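PDB 2ZC0: alanine glyoxylate transaminase from Thermococcus litoralis, which probably catalyses the pyridoxal-phosphate-dependent transfer of an amino group from alanine to glyoxylate, yielding pyruvate and glycine. Local coordinates for residues I314-L319 with A326-P331; F336-L341 with P367-E372; S349-L354 with V360-G365. One frame throughout, in Å; residues are numbered along the deposited sequence.

Interaction 1. Residues I314-L319 with A326-P331; sequences IMLKAL and AEFTKP
Leu319 covers one face of the Phe328 ring with its CB and its CD1 methyl. Its CB sits 4.0 Å from the centroid of that ring and 28° off the ring normal, the geometry of a CH-pi contact. Its nearest ring atom is CZ of Phe328, 3.6 Å from Leu319 CB. Leu319 CD1 stands over the same face, 4.0 Å above the ring plane and over Phe328 CD1; the two side chains run antiparallel as they pass. Phe328 reaches this place with CG between the backbone N and the carbonyl carbon (chi1 48°), which turns the ring toward the helix.

Leu316 meets the loop through one methyl. Its CD2 rests 3.8 Å from Thr329 O and 4.0 Å from Lys330 CD, and approaches Phe328 CE1 obliquely at 4.4 Å. The lysine chain, bent at its second and fourth torsions, folds back so that NZ donates to Phe328 O at 3.1 Å, with a C=O...N angle of 159°. The methylenes of Lys330 flank Leu316 at the exposed side, while NZ turns to that carbonyl.

The contact joins the long helix 295-322 to the segment returning toward strand 336-340. Backbone bonds of Glu327 with Phe340 and Thr329 with Met338 run that segment antiparallel beside the strand, Leu319 also touches Phe339, and Met315 packs against helix 389-404.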
loop_
_atom_site.group_PDB
_atom_site.type_symbol
_atom_site.label_atom_id
_atom_site.label_comp_id
_atom_site.label_asym_id
_atom_site.label_seq_id
_atom_site.Cartn_x
_atom_site.Cartn_y
_atom_site.Cartn_z
ATOM N N ILE A 314 25.523 41.168 -4.371
ATOM C CA ILE A 314 24.618 42.291 -4.593
ATOM C C ILE A 314 23.341 42.172 -3.768
ATOM O O ILE A 314 22.897 43.153 -3.173
ATOM C CB ILE A 314 24.249 42.432 -6.102
ATOM C CG1 ILE A 314 25.467 42.898 -6.905
ATOM C CG2 ILE A 314 23.125 43.437 -6.288
ATOM C CD1 ILE A 314 25.211 43.020 -8.400
ATOM N N MET A 315 22.745 40.981 -3.715
ATOM C CA MET A 315 21.516 40.812 -2.936
ATOM C C MET A 315 21.810 40.951 -1.450
ATOM O O MET A 315 21.011 41.510 -0.702
ATOM C CB MET A 315 20.854 39.457 -3.201
ATOM C CG MET A 315 19.591 39.248 -2.352
ATOM S SD MET A 315 18.551 37.841 -2.818
ATOM C CE MET A 315 17.785 38.484 -4.294
ATOM N N LEU A 316 22.959 40.435 -1.023
ATOM C CA LEU A 316 23.348 40.541 0.377
ATOM C C LEU A 316 23.693 41.993 0.704
ATOM O O LEU A 316 23.406 42.460 1.804
ATOM C CB LEU A 316 24.546 39.640 0.671
ATOM C CG LEU A 316 24.250 38.140 0.625
ATOM C CD1 LEU A 316 25.500 37.384 1.041
ATOM C CD2 LEU A 316 23.087 37.802 1.552
ATOM N N LYS A 317 24.302 42.702 -0.251
ATOM C CA LYS A 317 24.649 44.111 -0.051
ATOM C C LYS A 317 23.373 44.925 0.130
ATOM O O LYS A 317 23.257 45.731 1.045
ATOM C CB LYS A 317 25.397 44.698 -1.259
ATOM C CG LYS A 317 26.909 44.526 -1.282
ATOM C CD LYS A 317 27.537 45.566 -2.233
ATOM C CE LYS A 317 28.734 45.011 -3.005
ATOM N NZ LYS A 317 28.339 43.975 -4.009
ATOM N N ALA A 318 22.427 44.714 -0.775
ATOM C CA ALA A 318 21.164 45.422 -0.738
ATOM C C ALA A 318 20.407 45.138 0.552
ATOM O O ALA A 318 19.870 46.049 1.171
ATOM C CB ALA A 318 20.319 45.034 -1.939
ATOM N N LEU A 319 20.376 43.873 0.958
ATOM C CA LEU A 319 19.668 43.483 2.170
ATOM C C LEU A 319 20.263 44.104 3.424
ATOM O O LEU A 319 19.546 44.704 4.226
ATOM C CB LEU A 319 19.651 41.955 2.310
ATOM C CG LEU A 319 18.582 41.188 1.517
ATOM C CD1 LEU A 319 18.914 39.712 1.502
ATOM C CD2 LEU A 319 17.210 41.427 2.135
ATOM N N ALA A 326 17.089 42.975 10.124
ATOM C CA ALA A 326 16.390 41.711 9.868
ATOM C C ALA A 326 17.390 40.570 9.749
ATOM O O ALA A 326 18.501 40.764 9.247
ATOM C CB ALA A 326 15.560 41.821 8.599
ATOM N N GLU A 327 17.019 39.382 10.217
ATOM C CA GLU A 327 17.940 38.259 10.128
ATOM C C GLU A 327 17.689 37.489 8.821
ATOM O O GLU A 327 16.548 37.271 8.396
ATOM C CB GLU A 327 17.818 37.342 11.376
ATOM C CG GLU A 327 19.132 37.111 12.211
ATOM C CD GLU A 327 19.482 38.259 13.191
ATOM O OE1 GLU A 327 18.536 38.912 13.682
ATOM O OE2 GLU A 327 20.705 38.487 13.481
ATOM N N PHE A 328 18.779 37.136 8.156
ATOM C CA PHE A 328 18.713 36.394 6.906
ATOM C C PHE A 328 20.023 35.662 6.663
ATOM O O PHE A 328 21.092 36.104 7.083
ATOM C CB PHE A 328 18.379 37.329 5.744
ATOM C CG PHE A 328 19.213 38.580 5.697
ATOM C CD1 PHE A 328 20.457 38.587 5.062
ATOM C CD2 PHE A 328 18.738 39.765 6.262
ATOM C CE1 PHE A 328 21.211 39.752 4.988
ATOM C CE2 PHE A 328 19.487 40.932 6.193
ATOM C CZ PHE A 328 20.725 40.925 5.554
ATOM N N THR A 329 19.923 34.522 5.998
ATOM C CA THR A 329 21.078 33.689 5.728
ATOM C C THR A 329 22.091 34.310 4.774
ATOM O O THR A 329 21.743 35.111 3.905
ATOM C CB THR A 329 20.638 32.296 5.164
ATOM O OG1 THR A 329 19.996 32.460 3.892
ATOM C CG2 THR A 329 19.670 31.620 6.126
ATOM N N LYS A 330 23.352 33.923 4.957
ATOM C CA LYS A 330 24.449 34.394 4.124
ATOM C C LYS A 330 25.038 33.151 3.472
ATOM O O LYS A 330 25.953 32.527 4.013
ATOM C CB LYS A 330 25.525 35.065 4.979
ATOM C CG LYS A 330 25.013 36.089 5.976
ATOM C CD LYS A 330 24.416 37.297 5.290
ATOM C CE LYS A 330 24.295 38.457 6.269
ATOM N NZ LYS A 330 23.481 38.102 7.472
ATOM N N PRO A 331 24.512 32.767 2.307
ATOM C CA PRO A 331 24.988 31.584 1.584
ATOM C C PRO A 331 26.384 31.703 0.979
ATOM O O PRO A 331 26.767 32.763 0.494
ATOM C CB PRO A 331 23.914 31.395 0.511
ATOM C CG PRO A 331 23.509 32.806 0.210
ATOM C CD PRO A 331 23.388 33.402 1.597
#

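Interaction 2. Residues F336-L341 with P367-E372; sequences FVMFFL and PFYTDE. With IMD (imidazole), chain G.
Met338 extends with CG anti to the backbone N (chi1 -173°) and then bends at its second and third torsions, a course that carries CE toward Tyr369. The tyrosine comes from the opposite direction, its CG anti to the carbonyl carbon (chi1 -68°), and the methyl of Met338 reaches the hydroxyl end of the ring: Met338 CE lies 3.8 Å from Tyr369 OH and 4.1 Å from Tyr369 CE2. The methyl approaches the ring obliquely, with CE rather than SD doing the touching.

Phe340, two residues along the strand, brings its ring to the same hydroxyl. Its CE1 is 3.7 Å and its CZ 3.9 Å from Tyr369 OH; the two side chains cross at a slant, and it is the hydroxyl, not the tyrosine ring, that meets Phe340. The hydroxyl thus touches both the methyl of Met338 and ring carbons of Phe340, which reach it from directions roughly at right angles. It is buried here without a hydrogen-bond partner in the model, and the contact rests on van der Waals packing alone. On the loop's own side, an imidazole, probably from the crystallisation liquor, donates from N1 to Pro367 O at 2.7 Å with an N-H...O angle of 144°.

A bound zinc ion lies about 9 Å from the side chain of Tyr369, too far for coordination. Strand 336-340 pairs antiparallel with strand 377-381, and Tyr369 also touches Ala377 on that neighbour. Val337 and Phe339 pack on helix 295-322, whereas Pro367 and Phe368 reach Ile133 of helix 133-140; the contact thus spans from the small two-stranded sheet toward that helix.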
loop_
_atom_site.group_PDB
_atom_site.type_symbol
_atom_site.label_atom_id
_atom_site.label_comp_id
_atom_site.label_asym_id
_atom_site.label_seq_id
_atom_site.Cartn_x
_atom_site.Cartn_y
_atom_site.Cartn_z
ATOM N N PHE A 336 19.627 30.686 -3.354
ATOM C CA PHE A 336 18.555 31.210 -2.537
ATOM C C PHE A 336 19.105 31.873 -1.291
ATOM O O PHE A 336 20.253 31.650 -0.901
ATOM C CB PHE A 336 17.598 30.094 -2.110
ATOM C CG PHE A 336 16.914 29.402 -3.256
ATOM C CD1 PHE A 336 17.259 28.097 -3.603
ATOM C CD2 PHE A 336 15.913 30.049 -3.979
ATOM C CE1 PHE A 336 16.619 27.444 -4.647
ATOM C CE2 PHE A 336 15.267 29.404 -5.025
ATOM C CZ PHE A 336 15.616 28.097 -5.363
ATOM N N VAL A 337 18.263 32.701 -0.687
ATOM C CA VAL A 337 18.568 33.397 0.549
ATOM C C VAL A 337 17.255 33.329 1.306
ATOM O O VAL A 337 16.201 33.612 0.737
ATOM C CB VAL A 337 18.927 34.886 0.315
ATOM C CG1 VAL A 337 18.999 35.628 1.659
ATOM C CG2 VAL A 337 20.259 34.994 -0.421
ATOM N N MET A 338 17.294 32.910 2.564
ATOM C CA MET A 338 16.068 32.864 3.341
ATOM C C MET A 338 16.022 34.110 4.200
ATOM O O MET A 338 16.885 34.327 5.054
ATOM C CB MET A 338 15.999 31.638 4.254
ATOM C CG MET A 338 14.643 31.488 4.945
ATOM S SD MET A 338 13.326 30.924 3.776
ATOM C CE MET A 338 13.237 29.217 4.220
ATOM N N PHE A 339 15.006 34.925 3.946
ATOM C CA PHE A 339 14.763 36.166 4.666
ATOM C C PHE A 339 13.711 35.879 5.727
ATOM O O PHE A 339 12.783 35.106 5.498
ATOM C CB PHE A 339 14.223 37.219 3.702
ATOM C CG PHE A 339 13.942 38.544 4.346
ATOM C CD1 PHE A 339 14.978 39.445 4.592
ATOM C CD2 PHE A 339 12.645 38.897 4.701
ATOM C CE1 PHE A 339 14.722 40.675 5.177
ATOM C CE2 PHE A 339 12.378 40.130 5.292
ATOM C CZ PHE A 339 13.422 41.021 5.529
ATOM N N PHE A 340 13.846 36.508 6.884
ATOM C CA PHE A 340 12.895 36.294 7.960
ATOM C C PHE A 340 12.198 37.580 8.372
ATOM O O PHE A 340 12.845 38.611 8.568
ATOM C CB PHE A 340 13.608 35.695 9.171
ATOM C CG PHE A 340 14.081 34.287 8.959
ATOM C CD1 PHE A 340 13.255 33.208 9.264
ATOM C CD2 PHE A 340 15.354 34.035 8.454
ATOM C CE1 PHE A 340 13.690 31.905 9.072
ATOM C CE2 PHE A 340 15.796 32.729 8.259
ATOM C CZ PHE A 340 14.962 31.665 8.569
ATOM N N LEU A 341 10.876 37.512 8.473
ATOM C CA LEU A 341 10.069 38.639 8.912
ATOM C C LEU A 341 10.133 38.544 10.433
ATOM O O LEU A 341 10.721 37.600 10.968
ATOM C CB LEU A 341 8.619 38.465 8.436
ATOM C CG LEU A 341 8.170 39.062 7.096
ATOM C CD1 LEU A 341 9.229 38.898 6.029
ATOM C CD2 LEU A 341 6.873 38.393 6.675
ATOM N N PRO A 367 5.882 26.688 3.601
ATOM C CA PRO A 367 5.643 25.369 3.001
ATOM C C PRO A 367 6.853 24.440 3.039
ATOM O O PRO A 367 6.702 23.222 2.987
ATOM C CB PRO A 367 5.222 25.716 1.574
ATOM C CG PRO A 367 4.592 27.072 1.733
ATOM C CD PRO A 367 5.583 27.750 2.625
ATOM N N PHE A 368 8.048 25.012 3.149
ATOM C CA PHE A 368 9.273 24.216 3.194
ATOM C C PHE A 368 9.594 23.587 4.550
ATOM O O PHE A 368 10.541 22.811 4.639
ATOM C CB PHE A 368 10.479 25.060 2.760
ATOM C CG PHE A 368 10.375 25.616 1.370
ATOM C CD1 PHE A 368 9.459 26.620 1.077
ATOM C CD2 PHE A 368 11.228 25.168 0.363
ATOM C CE1 PHE A 368 9.394 27.175 -0.192
ATOM C CE2 PHE A 368 11.171 25.714 -0.905
ATOM C CZ PHE A 368 10.252 26.721 -1.184
ATOM N N TYR A 369 8.824 23.913 5.594
ATOM C CA TYR A 369 9.055 23.364 6.948
ATOM C C TYR A 369 8.248 22.099 7.221
ATOM O O TYR A 369 7.116 21.963 6.748
ATOM C CB TYR A 369 8.731 24.416 8.027
ATOM C CG TYR A 369 9.701 25.581 8.036
ATOM C CD1 TYR A 369 10.662 25.715 9.052
ATOM C CD2 TYR A 369 9.712 26.507 6.993
ATOM C CE1 TYR A 369 11.610 26.738 9.020
ATOM C CE2 TYR A 369 10.658 27.531 6.951
ATOM C CZ TYR A 369 11.605 27.635 7.971
ATOM O OH TYR A 369 12.555 28.618 7.908
ATOM N N THR A 370 8.837 21.194 8.007
ATOM C CA THR A 370 8.233 19.902 8.340
ATOM C C THR A 370 7.370 19.946 9.594
ATOM O O THR A 370 6.778 18.945 10.007
ATOM C CB THR A 370 9.336 18.811 8.492
ATOM O OG1 THR A 370 10.106 19.039 9.687
ATOM C CG2 THR A 370 10.277 18.864 7.290
ATOM N N ASP A 371 7.290 21.117 10.202
ATOM C CA ASP A 371 6.472 21.258 11.386
ATOM C C ASP A 371 5.780 22.613 11.350
ATOM O O ASP A 371 5.607 23.188 10.278
ATOM C CB ASP A 371 7.317 21.051 12.666
ATOM C CG ASP A 371 8.396 22.114 12.872
ATOM O OD1 ASP A 371 9.156 21.954 13.851
ATOM O OD2 ASP A 371 8.496 23.089 12.096
ATOM N N GLU A 372 5.381 23.133 12.501
ATOM C CA GLU A 372 4.683 24.411 12.519
ATOM C C GLU A 372 5.571 25.641 12.501
ATOM O O GLU A 372 5.086 26.754 12.690
ATOM C CB GLU A 372 3.737 24.459 13.714
ATOM C CG GLU A 372 2.261 24.441 13.323
ATOM C CD GLU A 372 1.978 23.552 12.114
ATOM O OE1 GLU A 372 2.149 24.026 10.966
ATOM O OE2 GLU A 372 1.599 22.377 12.319
HETATM N N1 IMD G . 5.606 20.820 3.429
HETATM C C2 IMD G . 5.540 19.904 4.388
HETATM N N3 IMD G . 5.335 18.719 3.829
HETATM C C4 IMD G . 5.270 18.890 2.485
HETATM C C5 IMD G . 5.440 20.205 2.234
#

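Interaction 3. Residues S349-L354 with V360-G365; sequences SFANEL and VVVVPG
A single water is gripped by three backbone groups where helix 347-357 faces the segment that follows it. It donates to Ala351 O at 2.7 Å and to Val360 O at 2.7 Å, and accepts from Val362 N at 2.9 Å. Both of its protons are thereby committed, and it bridges the helix backbone to the 360-365 segment; no direct hydrogen bond links the two.

Beside this polar bridge, the side chains that touch across the contact are all apolar. Leu354 makes the largest single contribution: CG stands anti to the backbone N (chi1 -151°, well short of the ideal), placing its two methyls on different valines. CD2 presses on Val360 CB at 3.5 Å, tighter than usual van der Waals contact, with the side chains crossing at a slant. CD1 meets Val362 CG1 at 3.8 Å, here with the side chains roughly at right angles.

The topology is a helix followed by a short strand, in the alpha/beta smaller domain usual for class I aminotransferases. Strand 360-361 runs parallel to strand 37-38, Val361 bonding through its backbone to Ile37 and Leu39, and Val363 then pairs with Arg379. An alanine in place of Leu354 would probably open a gap between helix and strand, leaving Val360 CB and the CG1 methyl of Val362 without the branches that now cover them.

One turn earlier, Ala351 brings the helix close to the chain. Its CB touches Val362 CG2 at 3.8 Å and Pro364 CG at 4.2 Å, so Val362 lies against both helix residues. Beyond it, Val362 also packs on Ile378 and Leu380, while Leu354 reaches Leu397 of helix 389-404.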
loop_
_atom_site.group_PDB
_atom_site.type_symbol
_atom_site.label_atom_id
_atom_site.label_comp_id
_atom_site.label_asym_id
_atom_site.label_seq_id
_atom_site.Cartn_x
_atom_site.Cartn_y
_atom_site.Cartn_z
ATOM N N SER A 349 0.983 35.681 3.300
ATOM C CA SER A 349 0.163 36.841 2.961
ATOM C C SER A 349 1.101 37.967 2.525
ATOM O O SER A 349 0.851 38.655 1.537
ATOM C CB SER A 349 -0.669 37.297 4.164
ATOM O OG SER A 349 0.157 37.825 5.184
ATOM N N PHE A 350 2.190 38.135 3.266
ATOM C CA PHE A 350 3.171 39.158 2.949
ATOM C C PHE A 350 3.649 38.993 1.512
ATOM O O PHE A 350 3.880 39.971 0.804
ATOM C CB PHE A 350 4.378 39.050 3.873
ATOM C CG PHE A 350 5.418 40.095 3.616
ATOM C CD1 PHE A 350 5.292 41.363 4.168
ATOM C CD2 PHE A 350 6.500 39.827 2.787
ATOM C CE1 PHE A 350 6.230 42.355 3.897
ATOM C CE2 PHE A 350 7.444 40.810 2.507
ATOM C CZ PHE A 350 7.308 42.079 3.065
ATOM N N ALA A 351 3.808 37.746 1.086
ATOM C CA ALA A 351 4.261 37.477 -0.267
ATOM C C ALA A 351 3.195 37.917 -1.268
ATOM O O ALA A 351 3.520 38.416 -2.342
ATOM C CB ALA A 351 4.573 35.998 -0.432
ATOM N N ASN A 352 1.925 37.741 -0.914
ATOM C CA ASN A 352 0.829 38.143 -1.795
ATOM C C ASN A 352 0.756 39.661 -1.882
ATOM O O ASN A 352 0.642 40.230 -2.965
ATOM C CB ASN A 352 -0.513 37.611 -1.278
ATOM C CG ASN A 352 -0.680 36.120 -1.504
ATOM O OD1 ASN A 352 -0.702 35.650 -2.641
ATOM N ND2 ASN A 352 -0.804 35.368 -0.417
ATOM N N GLU A 353 0.830 40.315 -0.730
ATOM C CA GLU A 353 0.767 41.765 -0.681
ATOM C C GLU A 353 1.937 42.380 -1.438
ATOM O O GLU A 353 1.788 43.420 -2.078
ATOM C CB GLU A 353 0.773 42.242 0.769
ATOM C CG GLU A 353 -0.006 43.527 0.995
ATOM C CD GLU A 353 -0.106 43.890 2.465
ATOM O OE1 GLU A 353 -0.406 42.985 3.277
ATOM O OE2 GLU A 353 0.107 45.076 2.809
ATOM N N LEU A 354 3.097 41.730 -1.376
ATOM C CA LEU A 354 4.290 42.228 -2.054
ATOM C C LEU A 354 4.079 42.150 -3.563
ATOM O O LEU A 354 4.382 43.091 -4.300
ATOM C CB LEU A 354 5.512 41.382 -1.667
ATOM C CG LEU A 354 6.916 42.005 -1.661
ATOM C CD1 LEU A 354 7.955 40.893 -1.679
ATOM C CD2 LEU A 354 7.109 42.910 -2.860
ATOM N N VAL A 360 6.663 42.447 -6.978
ATOM C CA VAL A 360 7.862 41.631 -6.810
ATOM C C VAL A 360 7.417 40.265 -6.296
ATOM O O VAL A 360 6.626 40.181 -5.351
ATOM C CB VAL A 360 8.853 42.249 -5.786
ATOM C CG1 VAL A 360 10.090 41.366 -5.653
ATOM C CG2 VAL A 360 9.265 43.643 -6.230
ATOM N N VAL A 361 7.924 39.200 -6.912
ATOM C CA VAL A 361 7.546 37.849 -6.514
ATOM C C VAL A 361 8.579 37.115 -5.660
ATOM O O VAL A 361 9.749 37.048 -6.016
ATOM C CB VAL A 361 7.270 36.954 -7.751
ATOM C CG1 VAL A 361 6.706 35.637 -7.305
ATOM C CG2 VAL A 361 6.323 37.654 -8.714
ATOM N N VAL A 362 8.124 36.553 -4.544
ATOM C CA VAL A 362 8.977 35.790 -3.639
ATOM C C VAL A 362 8.205 34.521 -3.252
ATOM O O VAL A 362 7.029 34.392 -3.600
ATOM C CB VAL A 362 9.300 36.589 -2.343
ATOM C CG1 VAL A 362 10.059 37.876 -2.679
ATOM C CG2 VAL A 362 8.015 36.907 -1.613
ATOM N N VAL A 363 8.850 33.595 -2.537
ATOM C CA VAL A 363 8.190 32.352 -2.111
ATOM C C VAL A 363 7.950 32.304 -0.590
ATOM O O VAL A 363 8.882 32.454 0.191
ATOM C CB VAL A 363 9.020 31.094 -2.518
ATOM C CG1 VAL A 363 8.297 29.842 -2.086
ATOM C CG2 VAL A 363 9.245 31.071 -4.020
ATOM N N PRO A 364 6.697 32.059 -0.170
ATOM C CA PRO A 364 6.172 31.960 1.201
ATOM C C PRO A 364 7.024 31.345 2.326
ATOM O O PRO A 364 6.800 31.654 3.509
ATOM C CB PRO A 364 4.851 31.223 1.004
ATOM C CG PRO A 364 4.371 31.793 -0.292
ATOM C CD PRO A 364 5.623 31.798 -1.149
ATOM N N GLY A 365 7.968 30.467 1.993
ATOM C CA GLY A 365 8.833 29.889 3.022
ATOM C C GLY A 365 8.244 28.814 3.924
ATOM O O GLY A 365 8.787 27.712 4.050
HETATM O O HOH W 1 5.977 38.293 -3.538
#

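Overall arrangement
Interactions 1 and 3 are buried helix contacts without a direct hydrogen bond across them, but interaction 1 uses a CH-pi contact and a solvent-exposed lysine, interaction 3 aliphatic branches and a bridging water. Interaction 2 is the smallest, only partly buried, and joins a strand to a loop. Its strand is flanked by the 326-331 segment of interaction 1: Thr329 OG1 lies 3.0 Å from Met338 N, a probable hydrogen bond. Interaction 3 is nested in the chain between the segments of interaction 2 and touches it through Phe368 CE1 and Val363 CG1, 3.4 Å apart. Interactions 1 and 3 do not touch, their nearest atoms being about 8 Å apart, yet both pack against helix 389-404.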